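Local coordinates for protein pollen receptor-like kinase 3 (Arabidopsis thaliana, PDB 5WLS) that probably acts at the pollen surface as a leucine-rich-repeat receptor-like protein kinase, with an extracellular domain built like those of the SERK co-receptors, at residues I71-N76 / L94-N99; N76-P81 / N99-E104; N123-G128 / G147-G152; N171-G176 / N195-G200. One frame throughout, in Å; residues are numbered along the deposited sequence.

Contact 1: residues I71-N76 / L94-N99; sequences IRLDNN and LLLSNN. With NAG (2-acetamido-2-deoxy-beta-D-glucopyranose), chain C.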
loop_
_atom_site.group_PDB
_atom_site.type_symbol
_atom_site.label_atom_id
_atom_site.label_comp_id
_atom_site.label_asym_id
_atom_site.label_seq_id
_atom_site.Cartn_x
_atom_site.Cartn_y
_atom_site.Cartn_z
ATOM N N ILE A 71 3.845 6.971 -3.069
ATOM C CA ILE A 71 4.283 7.015 -1.681
ATOM C C ILE A 71 4.968 5.694 -1.366
ATOM O O ILE A 71 4.400 4.624 -1.609
ATOM C CB ILE A 71 3.107 7.257 -0.715
ATOM C CG1 ILE A 71 2.562 8.678 -0.877
ATOM C CG2 ILE A 71 3.533 7.001 0.728
ATOM C CD1 ILE A 71 1.218 8.897 -0.219
ATOM N N ARG A 72 6.187 5.769 -0.828
ATOM C CA ARG A 72 6.962 4.585 -0.459
ATOM C C ARG A 72 7.629 4.864 0.885
ATOM O O ARG A 72 8.609 5.612 0.963
ATOM C CB ARG A 72 7.978 4.223 -1.537
ATOM C CG ARG A 72 9.077 3.275 -1.076
ATOM C CD ARG A 72 9.992 2.879 -2.224
ATOM N NE ARG A 72 10.514 1.524 -2.066
ATOM C CZ ARG A 72 11.156 0.854 -3.018
ATOM N NH1 ARG A 72 11.354 1.415 -4.201
ATOM N NH2 ARG A 72 11.602 -0.372 -2.786
ATOM N N LEU A 73 7.087 4.265 1.940
ATOM C CA LEU A 73 7.533 4.473 3.312
ATOM C C LEU A 73 8.017 3.167 3.922
ATOM O O LEU A 73 7.734 2.862 5.082
ATOM C CB LEU A 73 6.412 5.077 4.152
ATOM C CG LEU A 73 5.818 6.377 3.610
ATOM C CD1 LEU A 73 4.548 6.742 4.332
ATOM C CD2 LEU A 73 6.828 7.485 3.758
ATOM N N ASP A 74 8.759 2.385 3.137
ATOM C CA ASP A 74 9.133 1.037 3.550
ATOM C C ASP A 74 10.043 1.032 4.773
ATOM O O ASP A 74 10.821 1.958 5.010
ATOM C CB ASP A 74 9.839 0.314 2.400
ATOM C CG ASP A 74 8.924 0.072 1.213
ATOM O OD1 ASP A 74 7.696 -0.028 1.417
ATOM O OD2 ASP A 74 9.429 -0.023 0.069
ATOM N N ASN A 75 9.901 -0.019 5.571
ATOM C CA ASN A 75 10.772 -0.324 6.709
ATOM C C ASN A 75 10.930 0.872 7.659
ATOM O O ASN A 75 12.004 1.464 7.805
ATOM C CB ASN A 75 12.139 -0.864 6.240
ATOM C CG ASN A 75 12.002 -2.047 5.313
ATOM O OD1 ASN A 75 11.578 -3.120 5.733
ATOM N ND2 ASN A 75 12.387 -1.871 4.054
ATOM N N ASN A 76 9.824 1.218 8.307
ATOM C CA ASN A 76 9.845 2.191 9.391
ATOM C C ASN A 76 9.071 1.569 10.546
ATOM O O ASN A 76 8.945 0.343 10.660
ATOM C CB ASN A 76 9.256 3.533 8.933
ATOM C CG ASN A 76 10.209 4.325 8.064
ATOM O OD1 ASN A 76 11.164 4.925 8.555
ATOM N ND2 ASN A 76 9.939 4.350 6.763
ATOM N N LEU A 94 1.312 2.688 -3.632
ATOM C CA LEU A 94 1.249 2.763 -2.173
ATOM C C LEU A 94 2.112 1.637 -1.606
ATOM O O LEU A 94 1.672 0.485 -1.527
ATOM C CB LEU A 94 -0.191 2.664 -1.677
ATOM C CG LEU A 94 -0.376 2.720 -0.162
ATOM C CD1 LEU A 94 0.215 4.002 0.400
ATOM C CD2 LEU A 94 -1.852 2.624 0.186
ATOM N N LEU A 95 3.339 1.975 -1.221
ATOM C CA LEU A 95 4.321 1.014 -0.741
ATOM C C LEU A 95 4.590 1.295 0.731
ATOM O O LEU A 95 5.231 2.294 1.077
ATOM C CB LEU A 95 5.604 1.092 -1.561
ATOM C CG LEU A 95 5.703 0.157 -2.770
ATOM C CD1 LEU A 95 4.525 0.325 -3.718
ATOM C CD2 LEU A 95 7.014 0.384 -3.498
ATOM N N LEU A 96 4.116 0.400 1.592
ATOM C CA LEU A 96 4.275 0.525 3.035
ATOM C C LEU A 96 4.875 -0.749 3.643
ATOM O O LEU A 96 4.500 -1.124 4.735
ATOM C CB LEU A 96 2.930 0.864 3.701
ATOM C CG LEU A 96 2.226 2.141 3.225
ATOM C CD1 LEU A 96 0.843 2.247 3.835
ATOM C CD2 LEU A 96 3.067 3.367 3.565
ATOM N N SER A 97 5.775 -1.431 2.929
ATOM C CA SER A 97 6.405 -2.671 3.379
ATOM C C SER A 97 7.052 -2.565 4.753
ATOM O O SER A 97 7.546 -1.507 5.167
ATOM C CB SER A 97 7.457 -3.092 2.366
ATOM O OG SER A 97 6.890 -3.678 1.205
ATOM N N ASN A 98 6.912 -3.652 5.499
ATOM C CA ASN A 98 7.495 -3.825 6.832
ATOM C C ASN A 98 7.256 -2.564 7.713
ATOM O O ASN A 98 8.172 -1.797 8.040
ATOM C CB ASN A 98 9.014 -4.079 6.774
ATOM C CG ASN A 98 9.478 -4.858 5.644
ATOM O OD1 ASN A 98 9.403 -4.345 4.582
ATOM N ND2 ASN A 98 10.120 -5.957 5.885
ATOM N N ASN A 99 5.985 -2.252 7.977
ATOM C CA ASN A 99 5.640 -1.247 8.984
ATOM C C ASN A 99 4.778 -1.970 10.010
ATOM O O ASN A 99 4.659 -3.196 9.974
ATOM C CB ASN A 99 4.936 -0.016 8.389
ATOM C CG ASN A 99 5.904 1.045 7.837
ATOM O OD1 ASN A 99 6.639 1.713 8.584
ATOM N ND2 ASN A 99 5.950 1.148 6.523
HETATM C C1 NAG C . 10.695 -6.935 5.005
HETATM C C2 NAG C . 11.583 -6.549 3.834
HETATM C C3 NAG C . 12.332 -7.765 3.305
HETATM C C4 NAG C . 13.203 -8.399 4.380
HETATM C C5 NAG C . 12.336 -8.633 5.652
HETATM C C6 NAG C . 13.178 -8.925 6.886
HETATM C C7 NAG C . 11.235 -4.862 2.092
HETATM C C8 NAG C . 10.381 -4.361 1.025
HETATM N N2 NAG C . 10.811 -5.950 2.746
HETATM O O3 NAG C . 13.078 -7.393 2.138
HETATM O O4 NAG C . 13.589 -9.701 3.933
HETATM O O5 NAG C . 11.466 -7.541 6.007
HETATM O O6 NAG C . 14.389 -8.171 6.932
HETATM O O7 NAG C . 12.308 -4.299 2.399
#

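Contact 2: residues N76-P81 / N99-E104; sequences NLLSGP and NSFSGE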
loop_
_atom_site.group_PDB
_atom_site.type_symbol
_atom_site.label_atom_id
_atom_site.label_comp_id
_atom_site.label_asym_id
_atom_site.label_seq_id
_atom_site.Cartn_x
_atom_site.Cartn_y
_atom_site.Cartn_z
ATOM N N ASN A 76 9.824 1.218 8.307
ATOM C CA ASN A 76 9.845 2.191 9.391
ATOM C C ASN A 76 9.071 1.569 10.546
ATOM O O ASN A 76 8.945 0.343 10.660
ATOM C CB ASN A 76 9.256 3.533 8.933
ATOM C CG ASN A 76 10.209 4.325 8.064
ATOM O OD1 ASN A 76 11.164 4.925 8.555
ATOM N ND2 ASN A 76 9.939 4.350 6.763
ATOM N N LEU A 77 8.545 2.415 11.423
ATOM C CA LEU A 77 7.848 1.957 12.617
ATOM C C LEU A 77 6.457 2.567 12.702
ATOM O O LEU A 77 5.945 2.806 13.798
ATOM C CB LEU A 77 8.653 2.284 13.871
ATOM C CG LEU A 77 10.110 1.825 13.874
ATOM C CD1 LEU A 77 10.839 2.361 15.097
ATOM C CD2 LEU A 77 10.171 0.308 13.840
ATOM N N LEU A 78 5.843 2.842 11.555
ATOM C CA LEU A 78 4.519 3.446 11.552
ATOM C C LEU A 78 3.498 2.445 12.074
ATOM O O LEU A 78 3.490 1.284 11.653
ATOM C CB LEU A 78 4.144 3.883 10.143
ATOM C CG LEU A 78 5.092 4.892 9.505
ATOM C CD1 LEU A 78 4.739 5.132 8.045
ATOM C CD2 LEU A 78 5.066 6.195 10.289
ATOM N N SER A 79 2.665 2.874 13.017
ATOM C CA SER A 79 1.672 1.998 13.616
ATOM C C SER A 79 0.347 2.743 13.729
ATOM O O SER A 79 0.246 3.934 13.425
ATOM C CB SER A 79 2.144 1.425 14.961
ATOM O OG SER A 79 1.847 2.287 16.043
ATOM N N GLY A 80 -0.666 2.032 14.216
ATOM C CA GLY A 80 -2.008 2.556 14.291
ATOM C C GLY A 80 -2.780 2.119 13.064
ATOM O O GLY A 80 -2.285 1.329 12.254
ATOM N N PRO A 81 -3.998 2.620 12.893
ATOM C CA PRO A 81 -4.801 2.208 11.739
ATOM C C PRO A 81 -4.222 2.746 10.440
ATOM O O PRO A 81 -3.441 3.699 10.417
ATOM C CB PRO A 81 -6.177 2.815 12.027
ATOM C CG PRO A 81 -5.887 3.992 12.895
ATOM C CD PRO A 81 -4.689 3.618 13.726
ATOM N N ASN A 99 5.985 -2.252 7.977
ATOM C CA ASN A 99 5.640 -1.247 8.984
ATOM C C ASN A 99 4.778 -1.970 10.010
ATOM O O ASN A 99 4.659 -3.196 9.974
ATOM C CB ASN A 99 4.936 -0.016 8.389
ATOM C CG ASN A 99 5.904 1.045 7.837
ATOM O OD1 ASN A 99 6.639 1.713 8.584
ATOM N ND2 ASN A 99 5.950 1.148 6.523
ATOM N N SER A 100 4.201 -1.236 10.959
ATOM C CA SER A 100 3.424 -1.888 12.015
ATOM C C SER A 100 1.982 -1.387 12.052
ATOM O O SER A 100 1.371 -1.272 13.118
ATOM C CB SER A 100 4.087 -1.717 13.381
ATOM O OG SER A 100 5.342 -2.372 13.407
ATOM N N PHE A 101 1.410 -1.101 10.881
ATOM C CA PHE A 101 0.000 -0.733 10.817
ATOM C C PHE A 101 -0.877 -1.920 11.196
ATOM O O PHE A 101 -0.626 -3.056 10.790
ATOM C CB PHE A 101 -0.379 -0.245 9.418
ATOM C CG PHE A 101 0.119 1.133 9.092
ATOM C CD1 PHE A 101 -0.326 2.240 9.801
ATOM C CD2 PHE A 101 1.012 1.328 8.052
ATOM C CE1 PHE A 101 0.131 3.509 9.492
ATOM C CE2 PHE A 101 1.469 2.593 7.736
ATOM C CZ PHE A 101 1.028 3.686 8.455
ATOM N N SER A 102 -1.900 -1.647 11.998
ATOM C CA SER A 102 -2.727 -2.670 12.615
ATOM C C SER A 102 -4.196 -2.371 12.343
ATOM O O SER A 102 -4.557 -1.287 11.883
ATOM C CB SER A 102 -2.437 -2.794 14.114
ATOM O OG SER A 102 -3.030 -1.740 14.851
ATOM N N GLY A 103 -5.045 -3.356 12.634
ATOM C CA GLY A 103 -6.481 -3.166 12.573
ATOM C C GLY A 103 -7.071 -3.607 11.248
ATOM O O GLY A 103 -6.383 -4.073 10.335
ATOM N N GLU A 104 -8.388 -3.458 11.149
ATOM C CA GLU A 104 -9.115 -3.859 9.953
ATOM C C GLU A 104 -9.293 -2.678 9.009
ATOM O O GLU A 104 -9.646 -1.573 9.431
ATOM C CB GLU A 104 -10.479 -4.442 10.320
ATOM C CG GLU A 104 -11.337 -4.821 9.125
ATOM C CD GLU A 104 -12.543 -5.658 9.507
ATOM O OE1 GLU A 104 -13.148 -6.282 8.609
ATOM O OE2 GLU A 104 -12.874 -5.712 10.709
HETATM O O HOH W 1 7.708 -1.716 11.811
#

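Contact 3: residues N123-G128 / G147-G152; sequences NNRLSG and GNQFTG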
loop_
_atom_site.group_PDB
_atom_site.type_symbol
_atom_site.label_atom_id
_atom_site.label_comp_id
_atom_site.label_asym_id
_atom_site.label_seq_id
_atom_site.Cartn_x
_atom_site.Cartn_y
_atom_site.Cartn_z
ATOM N N ASN A 123 3.775 -7.499 5.665
ATOM C CA ASN A 123 4.509 -7.543 6.929
ATOM C C ASN A 123 4.162 -6.376 7.851
ATOM O O ASN A 123 5.008 -5.872 8.594
ATOM C CB ASN A 123 6.016 -7.615 6.683
ATOM C CG ASN A 123 6.422 -8.897 5.992
ATOM O OD1 ASN A 123 6.118 -9.992 6.462
ATOM N ND2 ASN A 123 7.107 -8.768 4.859
ATOM N N ASN A 124 2.904 -5.945 7.815
ATOM C CA ASN A 124 2.387 -5.113 8.893
ATOM C C ASN A 124 1.640 -6.027 9.852
ATOM O O ASN A 124 1.934 -7.225 9.912
ATOM C CB ASN A 124 1.499 -3.994 8.348
ATOM C CG ASN A 124 2.308 -2.876 7.711
ATOM O OD1 ASN A 124 2.287 -1.738 8.178
ATOM N ND2 ASN A 124 3.040 -3.201 6.650
ATOM N N ARG A 125 0.682 -5.498 10.605
ATOM C CA ARG A 125 -0.162 -6.335 11.451
ATOM C C ARG A 125 -1.630 -6.035 11.196
ATOM O O ARG A 125 -2.437 -5.919 12.122
ATOM C CB ARG A 125 0.200 -6.172 12.926
ATOM C CG ARG A 125 1.643 -6.564 13.237
ATOM C CD ARG A 125 1.799 -8.082 13.327
ATOM N NE ARG A 125 3.165 -8.490 13.648
ATOM C CZ ARG A 125 3.595 -8.788 14.870
ATOM N NH1 ARG A 125 2.768 -8.719 15.903
ATOM N NH2 ARG A 125 4.858 -9.151 15.062
ATOM N N LEU A 126 -1.990 -5.912 9.921
ATOM C CA LEU A 126 -3.379 -5.735 9.532
ATOM C C LEU A 126 -4.175 -7.015 9.765
ATOM O O LEU A 126 -3.644 -8.127 9.715
ATOM C CB LEU A 126 -3.474 -5.314 8.065
ATOM C CG LEU A 126 -2.741 -4.021 7.698
ATOM C CD1 LEU A 126 -2.548 -3.913 6.193
ATOM C CD2 LEU A 126 -3.487 -2.809 8.230
ATOM N N SER A 127 -5.466 -6.841 10.027
ATOM C CA SER A 127 -6.334 -7.933 10.440
ATOM C C SER A 127 -7.672 -7.817 9.724
ATOM O O SER A 127 -7.971 -6.814 9.069
ATOM C CB SER A 127 -6.543 -7.929 11.961
ATOM O OG SER A 127 -7.195 -6.742 12.371
ATOM N N GLY A 128 -8.465 -8.883 9.824
ATOM C CA GLY A 128 -9.885 -8.813 9.536
ATOM C C GLY A 128 -10.305 -8.558 8.102
ATOM O O GLY A 128 -10.727 -7.448 7.776
ATOM N N GLY A 147 2.240 -11.821 5.142
ATOM C CA GLY A 147 2.809 -11.596 6.457
ATOM C C GLY A 147 2.020 -10.684 7.366
ATOM O O GLY A 147 2.607 -10.036 8.239
ATOM N N ASN A 148 0.704 -10.609 7.190
ATOM C CA ASN A 148 -0.185 -9.875 8.073
ATOM C C ASN A 148 -0.976 -10.898 8.893
ATOM O O ASN A 148 -0.491 -12.020 9.116
ATOM C CB ASN A 148 -1.065 -8.946 7.240
ATOM C CG ASN A 148 -0.331 -7.714 6.758
ATOM O OD1 ASN A 148 -0.120 -6.765 7.512
ATOM N ND2 ASN A 148 0.056 -7.722 5.489
ATOM N N GLN A 149 -2.187 -10.534 9.315
ATOM C CA GLN A 149 -3.053 -11.453 10.039
ATOM C C GLN A 149 -4.455 -11.483 9.436
ATOM O O GLN A 149 -5.441 -11.708 10.147
ATOM C CB GLN A 149 -3.097 -11.110 11.524
ATOM C CG GLN A 149 -1.728 -11.226 12.192
ATOM C CD GLN A 149 -1.736 -10.765 13.633
ATOM O OE1 GLN A 149 -1.739 -9.567 13.914
ATOM N NE2 GLN A 149 -1.715 -11.719 14.557
ATOM N N PHE A 150 -4.562 -11.239 8.129
ATOM C CA PHE A 150 -5.856 -11.228 7.458
ATOM C C PHE A 150 -6.570 -12.561 7.647
ATOM O O PHE A 150 -5.953 -13.628 7.614
ATOM C CB PHE A 150 -5.665 -10.959 5.963
ATOM C CG PHE A 150 -5.264 -9.549 5.642
ATOM C CD1 PHE A 150 -6.052 -8.476 6.027
ATOM C CD2 PHE A 150 -4.079 -9.299 4.972
ATOM C CE1 PHE A 150 -5.677 -7.183 5.724
ATOM C CE2 PHE A 150 -3.694 -8.009 4.675
ATOM C CZ PHE A 150 -4.494 -6.949 5.053
ATOM N N THR A 151 -7.883 -12.492 7.837
ATOM C CA THR A 151 -8.722 -13.663 8.033
ATOM C C THR A 151 -9.908 -13.577 7.081
ATOM O O THR A 151 -10.036 -12.632 6.299
ATOM C CB THR A 151 -9.185 -13.779 9.492
ATOM O OG1 THR A 151 -9.865 -15.023 9.685
ATOM C CG2 THR A 151 -10.114 -12.629 9.843
ATOM N N GLY A 152 -10.776 -14.579 7.140
ATOM C CA GLY A 152 -11.924 -14.614 6.263
ATOM C C GLY A 152 -11.567 -15.087 4.866
ATOM O O GLY A 152 -10.441 -15.501 4.576
HETATM O O HOH W 2 -3.021 -7.323 14.548
#

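Contact 4: residues N171-G176 / N195-G200; sequences NNDLEG and NQRLCG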
loop_
_atom_site.group_PDB
_atom_site.type_symbol
_atom_site.label_atom_id
_atom_site.label_comp_id
_atom_site.label_asym_id
_atom_site.label_seq_id
_atom_site.Cartn_x
_atom_site.Cartn_y
_atom_site.Cartn_z
ATOM N N ASN A 171 1.136 -16.345 4.129
ATOM C CA ASN A 171 1.423 -16.185 5.555
ATOM C C ASN A 171 0.456 -15.207 6.219
ATOM O O ASN A 171 0.855 -14.268 6.914
ATOM C CB ASN A 171 2.878 -15.760 5.769
ATOM C CG ASN A 171 3.854 -16.858 5.412
ATOM O OD1 ASN A 171 3.615 -18.032 5.701
ATOM N ND2 ASN A 171 4.949 -16.489 4.763
ATOM N N ASN A 172 -0.832 -15.435 5.980
ATOM C CA ASN A 172 -1.894 -14.800 6.745
ATOM C C ASN A 172 -2.707 -15.898 7.411
ATOM O O ASN A 172 -2.164 -16.964 7.717
ATOM C CB ASN A 172 -2.757 -13.926 5.841
ATOM C CG ASN A 172 -2.182 -12.541 5.648
ATOM O OD1 ASN A 172 -2.168 -11.754 6.574
ATOM N ND2 ASN A 172 -1.685 -12.249 4.455
ATOM N N ASP A 173 -3.996 -15.664 7.639
ATOM C CA ASP A 173 -4.858 -16.712 8.167
ATOM C C ASP A 173 -6.161 -16.754 7.385
ATOM O O ASP A 173 -7.251 -16.859 7.957
ATOM C CB ASP A 173 -5.113 -16.516 9.662
ATOM C CG ASP A 173 -5.632 -17.775 10.333
ATOM O OD1 ASP A 173 -5.637 -18.841 9.683
ATOM O OD2 ASP A 173 -6.032 -17.699 11.514
ATOM N N LEU A 174 -6.062 -16.684 6.058
ATOM C CA LEU A 174 -7.243 -16.662 5.210
ATOM C C LEU A 174 -7.884 -18.049 5.157
ATOM O O LEU A 174 -7.236 -19.070 5.403
ATOM C CB LEU A 174 -6.878 -16.174 3.809
ATOM C CG LEU A 174 -6.304 -14.754 3.762
ATOM C CD1 LEU A 174 -5.488 -14.522 2.497
ATOM C CD2 LEU A 174 -7.416 -13.719 3.891
ATOM N N GLU A 175 -9.174 -18.079 4.810
ATOM C CA GLU A 175 -10.006 -19.245 5.097
ATOM C C GLU A 175 -10.571 -19.919 3.853
ATOM O O GLU A 175 -10.319 -21.106 3.645
ATOM C CB GLU A 175 -11.145 -18.845 6.042
ATOM C CG GLU A 175 -10.649 -18.380 7.394
ATOM C CD GLU A 175 -11.763 -17.883 8.289
ATOM O OE1 GLU A 175 -11.731 -16.693 8.666
ATOM O OE2 GLU A 175 -12.702 -18.658 8.565
ATOM N N GLY A 176 -11.337 -19.219 3.025
ATOM C CA GLY A 176 -12.220 -19.926 2.115
ATOM C C GLY A 176 -11.573 -20.667 0.963
ATOM O O GLY A 176 -10.370 -20.939 0.970
ATOM N N ASN A 195 -1.081 -20.264 4.580
ATOM C CA ASN A 195 -2.453 -19.905 4.877
ATOM C C ASN A 195 -3.157 -21.220 5.164
ATOM O O ASN A 195 -3.841 -21.767 4.297
ATOM C CB ASN A 195 -3.089 -19.164 3.721
ATOM C CG ASN A 195 -2.806 -17.679 3.756
ATOM O OD1 ASN A 195 -3.195 -16.987 4.693
ATOM N ND2 ASN A 195 -2.127 -17.181 2.729
ATOM N N GLN A 196 -2.976 -21.740 6.376
ATOM C CA GLN A 196 -3.832 -22.836 6.778
ATOM C C GLN A 196 -5.270 -22.334 6.729
ATOM O O GLN A 196 -5.521 -21.122 6.726
ATOM C CB GLN A 196 -3.489 -23.325 8.186
ATOM C CG GLN A 196 -2.014 -23.611 8.448
ATOM C CD GLN A 196 -1.649 -23.376 9.905
ATOM O OE1 GLN A 196 -0.493 -23.120 10.239
ATOM N NE2 GLN A 196 -2.642 -23.482 10.783
ATOM N N ARG A 197 -6.213 -23.280 6.655
ATOM C CA ARG A 197 -7.649 -23.033 6.499
ATOM C C ARG A 197 -8.018 -22.842 5.028
ATOM O O ARG A 197 -9.151 -23.136 4.637
ATOM C CB ARG A 197 -8.115 -21.831 7.335
ATOM C CG ARG A 197 -7.785 -21.935 8.824
ATOM C CD ARG A 197 -8.778 -21.189 9.698
ATOM N NE ARG A 197 -8.302 -19.843 10.021
ATOM C CZ ARG A 197 -9.086 -18.860 10.450
ATOM N NH1 ARG A 197 -10.381 -19.081 10.606
ATOM N NH2 ARG A 197 -8.586 -17.665 10.727
ATOM N N LEU A 198 -7.070 -22.398 4.199
ATOM C CA LEU A 198 -7.339 -22.029 2.811
ATOM C C LEU A 198 -7.273 -23.268 1.919
ATOM O O LEU A 198 -6.433 -24.146 2.133
ATOM C CB LEU A 198 -6.321 -20.978 2.358
ATOM C CG LEU A 198 -6.616 -19.959 1.256
ATOM C CD1 LEU A 198 -7.662 -18.972 1.727
ATOM C CD2 LEU A 198 -5.341 -19.224 0.867
ATOM N N CYS A 199 -8.149 -23.341 0.913
ATOM C CA CYS A 199 -8.212 -24.537 0.066
ATOM C C CYS A 199 -8.594 -24.150 -1.362
ATOM O O CYS A 199 -8.714 -22.968 -1.700
ATOM C CB CYS A 199 -9.205 -25.578 0.602
ATOM S SG CYS A 199 -10.903 -24.997 0.812
ATOM N N GLY A 200 -8.789 -25.171 -2.196
ATOM C CA GLY A 200 -9.138 -24.965 -3.594
ATOM C C GLY A 200 -7.882 -24.833 -4.421
ATOM O O GLY A 200 -7.038 -25.736 -4.427
HETATM O O HOH W 3 -2.152 -20.162 8.607
#

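Contact 1: residues I71-N76 / L94-N99
The Arg72 guanidinium carries CD2 of Leu95 over one face, 3.9 Å above its plane and off-centre; Arg72 NE makes a salt bridge with Asp74 OD2, which lies a little out of the guanidinium plane and is met from above the carboxylate plane. CG opposite the backbone N (chi1 163°) brings the arginine chain over Leu95. This is the concave parallel sheet of a leucine-rich repeat solenoid: strands 70-72 and 93-95 are joined by Leu95 N to Ile71 O and by Leu73 N to Leu95 O, the latter 2.8 Å. Just past the strands, Leu73 and Leu96 run alongside each other, Leu73 CD1 3.8 Å from Leu96 CD2. Leu73 O is gripped from opposite faces of its plane by Asn99 ND2 at 2.9 Å and Asn76 ND2 at 3.1 Å; Asn76 OD1 turns to Leu51 N and Leu53 N of the preceding repeat. Asp74 OD1 takes Ser97 N on its anti side at 2.8 Å, well out of the carboxylate plane, by a bent bond, while Ser97 OG bonds Asp122 on the next turn. The N-glycan rooted on Asn98 leans back toward segment 71-76, where Asn75 ND2 donates a nearly straight bond of 2.9 Å to the acetamide O7 of the NAG.

Contact 2: residues N76-P81 / N99-E104
With CG opposite the carbonyl carbon in both residues, chi1 -59° in Leu78 and -75° in Phe101, the two side chains run alongside each other into the repeat interior. CZ of the Phe101 ring meets Leu78 CB at 3.5 Å, and the carbonyl Leu78 O lies over the ring centre, 4.2 Å above its plane. At the ring edge, in plane, Gly80 O stands 3.3 Å from Phe101 CD1. The backbones run in nearly the same direction, held by Ser100 N to Leu78 O at 2.7 Å and by Ser102 N to Gly80 O at 3.0 Å. Asn99 OD1 accepts Leu78 N at 3.3 Å, a bond tilted from the amide plane; its ND2 is spent on Leu73 O. Further out, a water donates to Asn76 O and sits 2.9 Å from Ser100 OG. With an alanine here instead of Phe101, Leu78 CB and CD1 would probably lose their apolar neighbour and a gap would open beside them and at Gly80 O. Neighbouring leucine-rich repeats thus pair backbone N-H and C=O groups from turn to turn, Phe101 N passing on to Asn124 OD1 of the next, while the ring and Leu78 supply the apolar side.

Contact 3: residues N123-G128 / G147-G152
This is a repeat-to-repeat contact of the leucine-rich repeat solenoid, where the chain leaves the end of the concave sheet and two successive turns run almost parallel, 6° apart. Asn148, the asparagine of the LxxLxLxxN repeat motif, reaches across with CG held beside its own backbone N, chi1 -76°, which lays OD1 against the neighbouring turn. There it accepts Leu126 N at 3.2 Å, the donor tilted 25° from the amide plane; ND2 bonds Met145 O of its own turn and Leu121 O of the turn before, so both ends of the buried amide are engaged. Gln149 N returns a bond of 2.8 Å to Leu126 O, and that same carbonyl oxygen lies over one face of the Phe150 ring. Leu126 and Phe150 run alongside each other, with Phe150 CZ 3.6 Å from Leu126 CB and 3.8 Å from Leu126 CD1. Gly147 lies against Asn123, whose CA faces Gly147 O; a CB on Gly147 would run into Asn123 OD1 as it is placed here. Thr151 packs its CG2 on Gly128 CA while OG1 bonds Glu175 of the following turn. On the outer side a water donates to two oxygens at once, 2.9 Å from Arg125 O and 2.7 Å from Gln149 OE1.

Contact 4: residues N171-G176 / N195-G200
Arg197 lays one face of its guanidinium over Glu175, whose CG sits 3.3 Å above the plane and off-centre, the carboxylate and guanidinium planes 21° apart. A bend at chi3 (-95°) turns the group so that Asp173 meets its edge, the two side chains crossing at about a right angle. Arg197 NE gives Asp173 OD1 a straight bond of 2.9 Å from above the carboxylate plane, and Arg197 NH2 reaches Asp173 OD2 at 2.7 Å by a weaker, bent one. Glu175 OE2 adds a salt bridge to Arg197 NH1 at 3.1 Å, while Glu175 OE1 is held by Thr151 and Gly152. Replacing Asp173 with an alanine would probably leave NE and NH2 of Arg197 without this carboxylate and set the guanidinium freer to turn. Under this charged rim Leu174 CB touches Leu198 CD1 at 3.6 Å. Asn195 OD1 accepts Leu174 N at 3.2 Å, and its ND2 holds Leu169 O and Phe192 O. A type II turn from Asn195 to Leu198 then swings the chain so that Cys199 N can bond Gly176 O at 3.3 Å, next to the disulfide with Cys207. Such a disulfide-closed segment packed on the last repeat is consistent with the C-terminal cap of plant leucine-rich repeat ectodomains.

From the N terminus each contact closes the single turn of chain between its two segments. Contact 1 comes first, setting strands 70-72 and 93-95 side by side in the long concave sheet. Contact 2 continues the same two turns beyond Asn76 and Asn99, which both share; their segments alternate along the chain, so the two loops cross and zip one pair of repeats from the strand ends outward. Contact 3 opens only after these close, and is bound to contact 2 by Phe101 with Asn124 and Arg125 and to contact 1 by Leu96 with Asn124. Contact 4 follows in series, joined to contact 3 by Phe150 with Asp173 and Glu175 with Gly152, and carries the stack to the C-terminal end.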